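Local coordinates for protein dehydratase, IlvD/Edd family (Caulobacter crescentus, PDB 5OYN) that catalyses the dehydration of D-xylonate to 2-dehydro-3-deoxy-D-arabinonate in D-xylose degradation, and also dehydrates D-gluconate, using a [2Fe-2S] cluster and magnesium, at residues 435-438 with 439-443; 563-566 with 567-570. All coordinates share one frame; numbering follows the deposited sequence.

Interaction 1. Residues 435-438 with 439-443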
ATOM      1  N   ASP A 435     -42.151 -11.161  20.660  1.00 69.75           N
ATOM      2  CA  ASP A 435     -41.726 -12.117  19.645  1.00 75.95           C
ATOM      3  C   ASP A 435     -40.792 -11.398  18.677  1.00 79.64           C
ATOM      4  O   ASP A 435     -41.179 -10.944  17.597  1.00 83.98           O
ATOM      5  CB  ASP A 435     -42.933 -12.739  18.949  1.00 77.43           C
ATOM      6  CG  ASP A 435     -43.464 -13.958  19.696  1.00 83.19           C
ATOM      7  OD1 ASP A 435     -42.901 -15.066  19.515  1.00 77.10           O
ATOM      8  OD2 ASP A 435     -44.434 -13.795  20.478  1.00 84.95           O
ATOM      9  N   GLY A 436     -39.531 -11.297  19.086  1.00 76.31           N
ATOM     10  CA  GLY A 436     -38.511 -10.643  18.293  1.00 74.49           C
ATOM     11  C   GLY A 436     -38.305  -9.197  18.701  1.00 78.79           C
ATOM     12  O   GLY A 436     -38.980  -8.648  19.578  1.00 75.33           O
ATOM     13  N   SER A 437     -37.331  -8.577  18.029  1.00 85.93           N
ATOM     14  CA  SER A 437     -36.962  -7.202  18.347  1.00 78.60           C
ATOM     15  C   SER A 437     -38.028  -6.227  17.872  1.00 77.84           C
ATOM     16  O   SER A 437     -38.422  -5.315  18.612  1.00 71.10           O
ATOM     17  CB  SER A 437     -35.605  -6.867  17.722  1.00 79.36           C
ATOM     18  OG  SER A 437     -35.095  -5.637  18.221  1.00 87.25           O
ATOM     19  N   ASP A 438     -38.502  -6.398  16.634  1.00 74.88           N
ATOM     20  CA  ASP A 438     -39.501  -5.476  16.109  1.00 75.11           C
ATOM     21  C   ASP A 438     -40.714  -5.435  17.021  1.00 78.72           C
ATOM     22  O   ASP A 438     -41.198  -4.355  17.387  1.00 74.81           O
ATOM     23  CB  ASP A 438     -39.896  -5.875  14.689  1.00 77.98           C
ATOM     24  CG  ASP A 438     -40.897  -4.904  14.060  1.00 88.04           C
ATOM     25  OD1 ASP A 438     -40.767  -3.668  14.253  1.00 81.66           O
ATOM     26  OD2 ASP A 438     -41.818  -5.387  13.363  1.00 95.75           O
ATOM     27  N   ASP A 439     -41.188  -6.617  17.430  1.00 81.16           N
ATOM     28  CA  ASP A 439     -42.309  -6.728  18.358  1.00 70.68           C
ATOM     29  C   ASP A 439     -42.090  -5.869  19.602  1.00 71.59           C
ATOM     30  O   ASP A 439     -42.953  -5.065  19.977  1.00 73.24           O
ATOM     31  CB  ASP A 439     -42.500  -8.203  18.722  1.00 77.32           C
ATOM     32  CG  ASP A 439     -43.835  -8.488  19.409  1.00 77.42           C
ATOM     33  OD1 ASP A 439     -44.855  -7.849  19.061  1.00 75.73           O
ATOM     34  OD2 ASP A 439     -43.854  -9.376  20.294  1.00 76.90           O
ATOM     35  N   TYR A 440     -40.927  -6.016  20.245  1.00 70.07           N
ATOM     36  CA  TYR A 440     -40.627  -5.233  21.443  1.00 70.69           C
ATOM     37  C   TYR A 440     -40.788  -3.737  21.188  1.00 75.46           C
ATOM     38  O   TYR A 440     -41.452  -3.033  21.958  1.00 73.21           O
ATOM     39  CB  TYR A 440     -39.212  -5.549  21.935  1.00 69.27           C
ATOM     40  CG  TYR A 440     -38.644  -4.537  22.912  1.00 66.05           C
ATOM     41  CD1 TYR A 440     -37.933  -3.425  22.471  1.00 67.99           C
ATOM     42  CD2 TYR A 440     -38.801  -4.700  24.270  1.00 68.68           C
ATOM     43  CE1 TYR A 440     -37.417  -2.497  23.362  1.00 66.01           C
ATOM     44  CE2 TYR A 440     -38.284  -3.775  25.172  1.00 71.71           C
ATOM     45  CZ  TYR A 440     -37.593  -2.676  24.713  1.00 62.91           C
ATOM     46  OH  TYR A 440     -37.082  -1.766  25.618  1.00 59.01           O
ATOM     47  N   HIS A 441     -40.189  -3.236  20.098  1.00 74.61           N
ATOM     48  CA  HIS A 441     -40.186  -1.795  19.845  1.00 76.62           C
ATOM     49  C   HIS A 441     -41.586  -1.263  19.587  1.00 77.15           C
ATOM     50  O   HIS A 441     -41.885  -0.113  19.930  1.00 75.58           O
ATOM     51  CB  HIS A 441     -39.257  -1.456  18.668  1.00 74.31           C
ATOM     52  CG  HIS A 441     -37.809  -1.450  19.046  1.00 74.84           C
ATOM     53  ND1 HIS A 441     -37.274  -0.520  19.914  1.00 73.42           N
ATOM     54  CD2 HIS A 441     -36.798  -2.296  18.730  1.00 74.78           C
ATOM     55  CE1 HIS A 441     -35.988  -0.775  20.090  1.00 73.23           C
ATOM     56  NE2 HIS A 441     -35.675  -1.849  19.385  1.00 76.40           N
ATOM     57  N   LYS A 442     -42.465  -2.088  19.026  1.00 77.77           N
ATOM     58  CA  LYS A 442     -43.783  -1.588  18.677  1.00 78.92           C
ATOM     59  C   LYS A 442     -44.733  -1.541  19.870  1.00 81.62           C
ATOM     60  O   LYS A 442     -45.598  -0.659  19.919  1.00 82.25           O
ATOM     61  CB  LYS A 442     -44.349  -2.422  17.535  1.00 72.96           C
ATOM     62  CG  LYS A 442     -43.712  -2.095  16.153  1.00 92.90           C
ATOM     63  CD  LYS A 442     -43.671  -0.564  15.830  1.00 98.32           C
ATOM     64  CE  LYS A 442     -42.360   0.187  16.193  1.00 87.66           C
ATOM     65  NZ  LYS A 442     -42.566   1.672  16.147  1.00 82.98           N
ATOM     66  N   ARG A 443     -44.568  -2.429  20.857  1.00 80.51           N
ATOM     67  CA  ARG A 443     -45.524  -2.527  21.955  1.00 78.71           C
ATOM     68  C   ARG A 443     -44.984  -2.097  23.319  1.00 77.20           C
ATOM     69  O   ARG A 443     -45.775  -1.983  24.259  1.00 81.01           O
ATOM     70  CB  ARG A 443     -46.062  -3.967  22.062  1.00 74.95           C
ATOM     71  CG  ARG A 443     -46.717  -4.528  20.785  1.00 71.73           C
ATOM     72  CD  ARG A 443     -46.880  -6.047  20.864  1.00 67.66           C
ATOM     73  NE  ARG A 443     -47.232  -6.461  22.226  1.00 86.45           N
ATOM     74  CZ  ARG A 443     -46.893  -7.618  22.800  1.00 82.85           C
ATOM     75  NH1 ARG A 443     -46.177  -8.522  22.140  1.00 76.43           N
ATOM     76  NH2 ARG A 443     -47.276  -7.866  24.049  1.00 81.58           N
TER
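The first turns of helix 436-443 are joined by i to i+4 backbone bonds: His441 N gives to Ser437 O over 3.1 Å, Lys442 N gives to Asp438 O, and Tyr440 N gives weakly to Gly436 O. Gly436 has a positive phi of 96°, where a CB would jam against the carbonyl O of Asp435. From the next turn, the Asp439 carboxylate reaches back past this glycine to Asp435. Its OD2 accepts a nearly straight hydrogen bond from Asp435 N, whose modelled length is doubtful at this resolution. CG stands opposite the backbone N (chi1 -166°), which swings the carboxylate off the helix toward Asp435. Arg443, one turn on, brings NH1 to the same group: a salt bridge of 3.1 Å to Asp439 OD2 and a weak bond to OD1, with OD1 at the guanidinium edge. NH1 also bonds weakly to Val433 O. The site is the strand-to-helix corner of a beta-alpha-beta unit, strand 426-435, helix 436-443 and strand 455-460. Asp435 OD1 forms a salt bridge to Arg460 on that second strand. Asp435 OD2 lies 4.5 Å from Asp439 OD2, and the two arginines probably offset this like-charge approach. With an alanine at this second aspartate, Asp439, Asp435 N would probably lose its acceptor, and the Arg443 guanidinium would lose its carboxylate partner and be freer to turn. Along another side of the helix, Ser437 OG sits 3.8 Å from His441 CD2. Ser437 OG also takes part in a weak hydrogen bond with His600 O of the second subunit. Tyr440 CD1 lies over the centre of the His441 imidazole, and His29 of the second subunit meets His441 edge-to-face. The Tyr440 hydroxyl bonds to Gln477 O. Lys442 CG passes Asp438 OD1 at 3.8 Å.

Interaction 2. Residues 563-566 with 567-570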
ATOM      1  N   THR A 563     -31.740 -16.579   2.643  1.00 68.86           N
ATOM      2  CA  THR A 563     -30.544 -16.694   1.824  1.00 67.23           C
ATOM      3  C   THR A 563     -30.077 -18.137   1.789  1.00 66.49           C
ATOM      4  O   THR A 563     -30.329 -18.895   2.727  1.00 66.60           O
ATOM      5  CB  THR A 563     -29.391 -15.828   2.361  1.00 66.83           C
ATOM      6  OG1 THR A 563     -28.895 -16.404   3.577  1.00 67.92           O
ATOM      7  CG2 THR A 563     -29.835 -14.387   2.615  1.00 63.28           C
ATOM      8  N   PRO A 564     -29.374 -18.538   0.728  1.00 72.63           N
ATOM      9  CA  PRO A 564     -28.768 -19.882   0.727  1.00 69.42           C
ATOM     10  C   PRO A 564     -28.036 -20.227   2.014  1.00 63.60           C
ATOM     11  O   PRO A 564     -28.167 -21.353   2.496  1.00 70.02           O
ATOM     12  CB  PRO A 564     -27.813 -19.833  -0.481  1.00 66.69           C
ATOM     13  CG  PRO A 564     -28.451 -18.851  -1.419  1.00 64.40           C
ATOM     14  CD  PRO A 564     -29.233 -17.856  -0.575  1.00 63.38           C
ATOM     15  N   TRP A 565     -27.274 -19.302   2.599  1.00 63.96           N
ATOM     16  CA  TRP A 565     -26.510 -19.693   3.777  1.00 62.70           C
ATOM     17  C   TRP A 565     -27.423 -19.893   4.978  1.00 65.83           C
ATOM     18  O   TRP A 565     -27.138 -20.732   5.842  1.00 66.57           O
ATOM     19  CB  TRP A 565     -25.418 -18.665   4.076  1.00 55.50           C
ATOM     20  CG  TRP A 565     -24.732 -18.906   5.369  1.00 55.52           C
ATOM     21  CD1 TRP A 565     -24.740 -18.088   6.463  1.00 62.04           C
ATOM     22  CD2 TRP A 565     -23.952 -20.053   5.734  1.00 61.40           C
ATOM     23  NE1 TRP A 565     -24.013 -18.652   7.490  1.00 59.10           N
ATOM     24  CE2 TRP A 565     -23.515 -19.857   7.067  1.00 61.67           C
ATOM     25  CE3 TRP A 565     -23.585 -21.228   5.069  1.00 63.54           C
ATOM     26  CZ2 TRP A 565     -22.729 -20.795   7.748  1.00 60.04           C
ATOM     27  CZ3 TRP A 565     -22.790 -22.159   5.749  1.00 62.36           C
ATOM     28  CH2 TRP A 565     -22.375 -21.933   7.073  1.00 57.79           C
ATOM     29  N   GLN A 566     -28.537 -19.164   5.036  1.00 61.46           N
ATOM     30  CA  GLN A 566     -29.452 -19.331   6.159  1.00 66.17           C
ATOM     31  C   GLN A 566     -30.102 -20.712   6.143  1.00 70.24           C
ATOM     32  O   GLN A 566     -30.312 -21.317   7.203  1.00 63.59           O
ATOM     33  CB  GLN A 566     -30.507 -18.230   6.140  1.00 65.66           C
ATOM     34  CG  GLN A 566     -29.985 -16.875   6.567  1.00 64.17           C
ATOM     35  CD  GLN A 566     -31.035 -15.802   6.433  1.00 66.33           C
ATOM     36  OE1 GLN A 566     -32.229 -16.099   6.397  1.00 68.93           O
ATOM     37  NE2 GLN A 566     -30.605 -14.546   6.355  1.00 67.50           N
ATOM     38  N   GLU A 567     -30.423 -21.232   4.951  1.00 68.05           N
ATOM     39  CA  GLU A 567     -30.934 -22.595   4.857  1.00 66.02           C
ATOM     40  C   GLU A 567     -29.933 -23.592   5.429  1.00 68.99           C
ATOM     41  O   GLU A 567     -30.291 -24.456   6.243  1.00 73.18           O
ATOM     42  CB  GLU A 567     -31.271 -22.946   3.410  1.00 68.15           C
ATOM     43  CG  GLU A 567     -31.510 -24.438   3.210  1.00 72.76           C
ATOM     44  CD  GLU A 567     -32.600 -24.754   2.197  1.00 74.51           C
ATOM     45  OE1 GLU A 567     -32.749 -25.950   1.843  1.00 68.09           O
ATOM     46  OE2 GLU A 567     -33.299 -23.813   1.753  1.00 73.67           O
ATOM     47  N   ILE A 568     -28.666 -23.481   5.025  1.00 62.31           N
ATOM     48  CA  ILE A 568     -27.646 -24.365   5.579  1.00 60.81           C
ATOM     49  C   ILE A 568     -27.524 -24.156   7.076  1.00 65.79           C
ATOM     50  O   ILE A 568     -27.498 -25.119   7.848  1.00 74.02           O
ATOM     51  CB  ILE A 568     -26.293 -24.145   4.890  1.00 62.97           C
ATOM     52  CG1 ILE A 568     -26.345 -24.628   3.444  1.00 60.12           C
ATOM     53  CG2 ILE A 568     -25.190 -24.838   5.682  1.00 58.42           C
ATOM     54  CD1 ILE A 568     -25.488 -23.794   2.523  1.00 69.77           C
ATOM     55  N   TYR A 569     -27.438 -22.893   7.510  1.00 65.58           N
ATOM     56  CA  TYR A 569     -27.238 -22.621   8.932  1.00 65.77           C
ATOM     57  C   TYR A 569     -28.380 -23.192   9.762  1.00 69.31           C
ATOM     58  O   TYR A 569     -28.156 -23.910  10.745  1.00 63.49           O
ATOM     59  CB  TYR A 569     -27.104 -21.120   9.177  1.00 60.91           C
ATOM     60  CG  TYR A 569     -26.776 -20.760  10.614  1.00 59.94           C
ATOM     61  CD1 TYR A 569     -25.457 -20.689  11.048  1.00 59.87           C
ATOM     62  CD2 TYR A 569     -27.784 -20.484  11.537  1.00 59.77           C
ATOM     63  CE1 TYR A 569     -25.146 -20.357  12.364  1.00 60.67           C
ATOM     64  CE2 TYR A 569     -27.486 -20.161  12.862  1.00 57.64           C
ATOM     65  CZ  TYR A 569     -26.162 -20.098  13.271  1.00 62.86           C
ATOM     66  OH  TYR A 569     -25.843 -19.766  14.581  1.00 61.45           O
ATOM     67  N   ARG A 570     -29.620 -22.888   9.371  1.00 68.65           N
ATOM     68  CA  ARG A 570     -30.765 -23.415  10.101  1.00 64.29           C
ATOM     69  C   ARG A 570     -30.768 -24.939  10.110  1.00 72.08           C
ATOM     70  O   ARG A 570     -31.263 -25.556  11.063  1.00 68.84           O
ATOM     71  CB  ARG A 570     -32.053 -22.859   9.499  1.00 55.31           C
ATOM     72  CG  ARG A 570     -32.566 -21.643  10.241  1.00 57.87           C
ATOM     73  CD  ARG A 570     -33.745 -21.015   9.545  1.00 58.77           C
ATOM     74  NE  ARG A 570     -34.460 -20.107  10.438  1.00 62.60           N
ATOM     75  CZ  ARG A 570     -35.442 -19.297  10.045  1.00 65.11           C
ATOM     76  NH1 ARG A 570     -35.827 -19.285   8.770  1.00 61.13           N
ATOM     77  NH2 ARG A 570     -36.033 -18.501  10.930  1.00 62.86           N
TER
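Thr563 O takes two backbone N-H groups: Glu567 N at 3.2 Å, nearly in line with the carbonyl, and Gln566 N in a weaker bond. Thr563 is the N-cap of helix 564-572. Thr563 OG1 accepts from Gln566 N over 3.1 Å, the capping bond. OG1 is also hydrogen-bonded to Glu121 OE1 of the second subunit. The turn continues with Tyr569 N to Trp565 O and Arg570 N to Gln566 O, both donors tilted out of the carbonyl plane.

Trp565 carries the apolar contact. Its CG is anti to the backbone N (chi1 172°), which lays the indole forward along the helix, toward Ile568 and Tyr569. Ile568 CG2 meets Trp565 CZ3 at 3.6 Å, and the two side chains cross at about a right angle. Tyr569 CB lies over one indole face, 4.2 Å above the plane and toward the rim. Trp565 CZ2 comes to the Tyr569 ring at its edge. Arg570 CB and CG run beside Gln566 O, and the extended chain carries NE on to Ile465 O.

The indole and the Tyr569 ring both pack on helix 109-125, where Trp565 NE1 bonds to Leu110 O. Pro564, Glu567 and Ile568 face the second subunit. Glu567 OE2 forms a salt bridge to Lys587 and a hydrogen bond with Tyr588 OH, both of that subunit. Helix 564-572 so packs both on helix 109-125 of its own chain and on the neighbouring subunit.

From the N terminus, interaction 1 comes first, at the end of strand 426-435 and the start of helix 436-443. Interaction 2 follows more than a hundred residues later, on helix 564-572. Both are local contacts in continuous chain, so neither closes a long loop. They lie in series and neither nest nor cross. Their centres are 24 Å apart and their nearest atoms about 11 Å apart, without touching. Both lie in the C-terminal part of the dehydratase. Residues 435-443 tie into the mixed sheet through strand 455-460. Residues 563-570 pack against helix 109-125, from the N-terminal part. Both also meet the second subunit of the homotetramer.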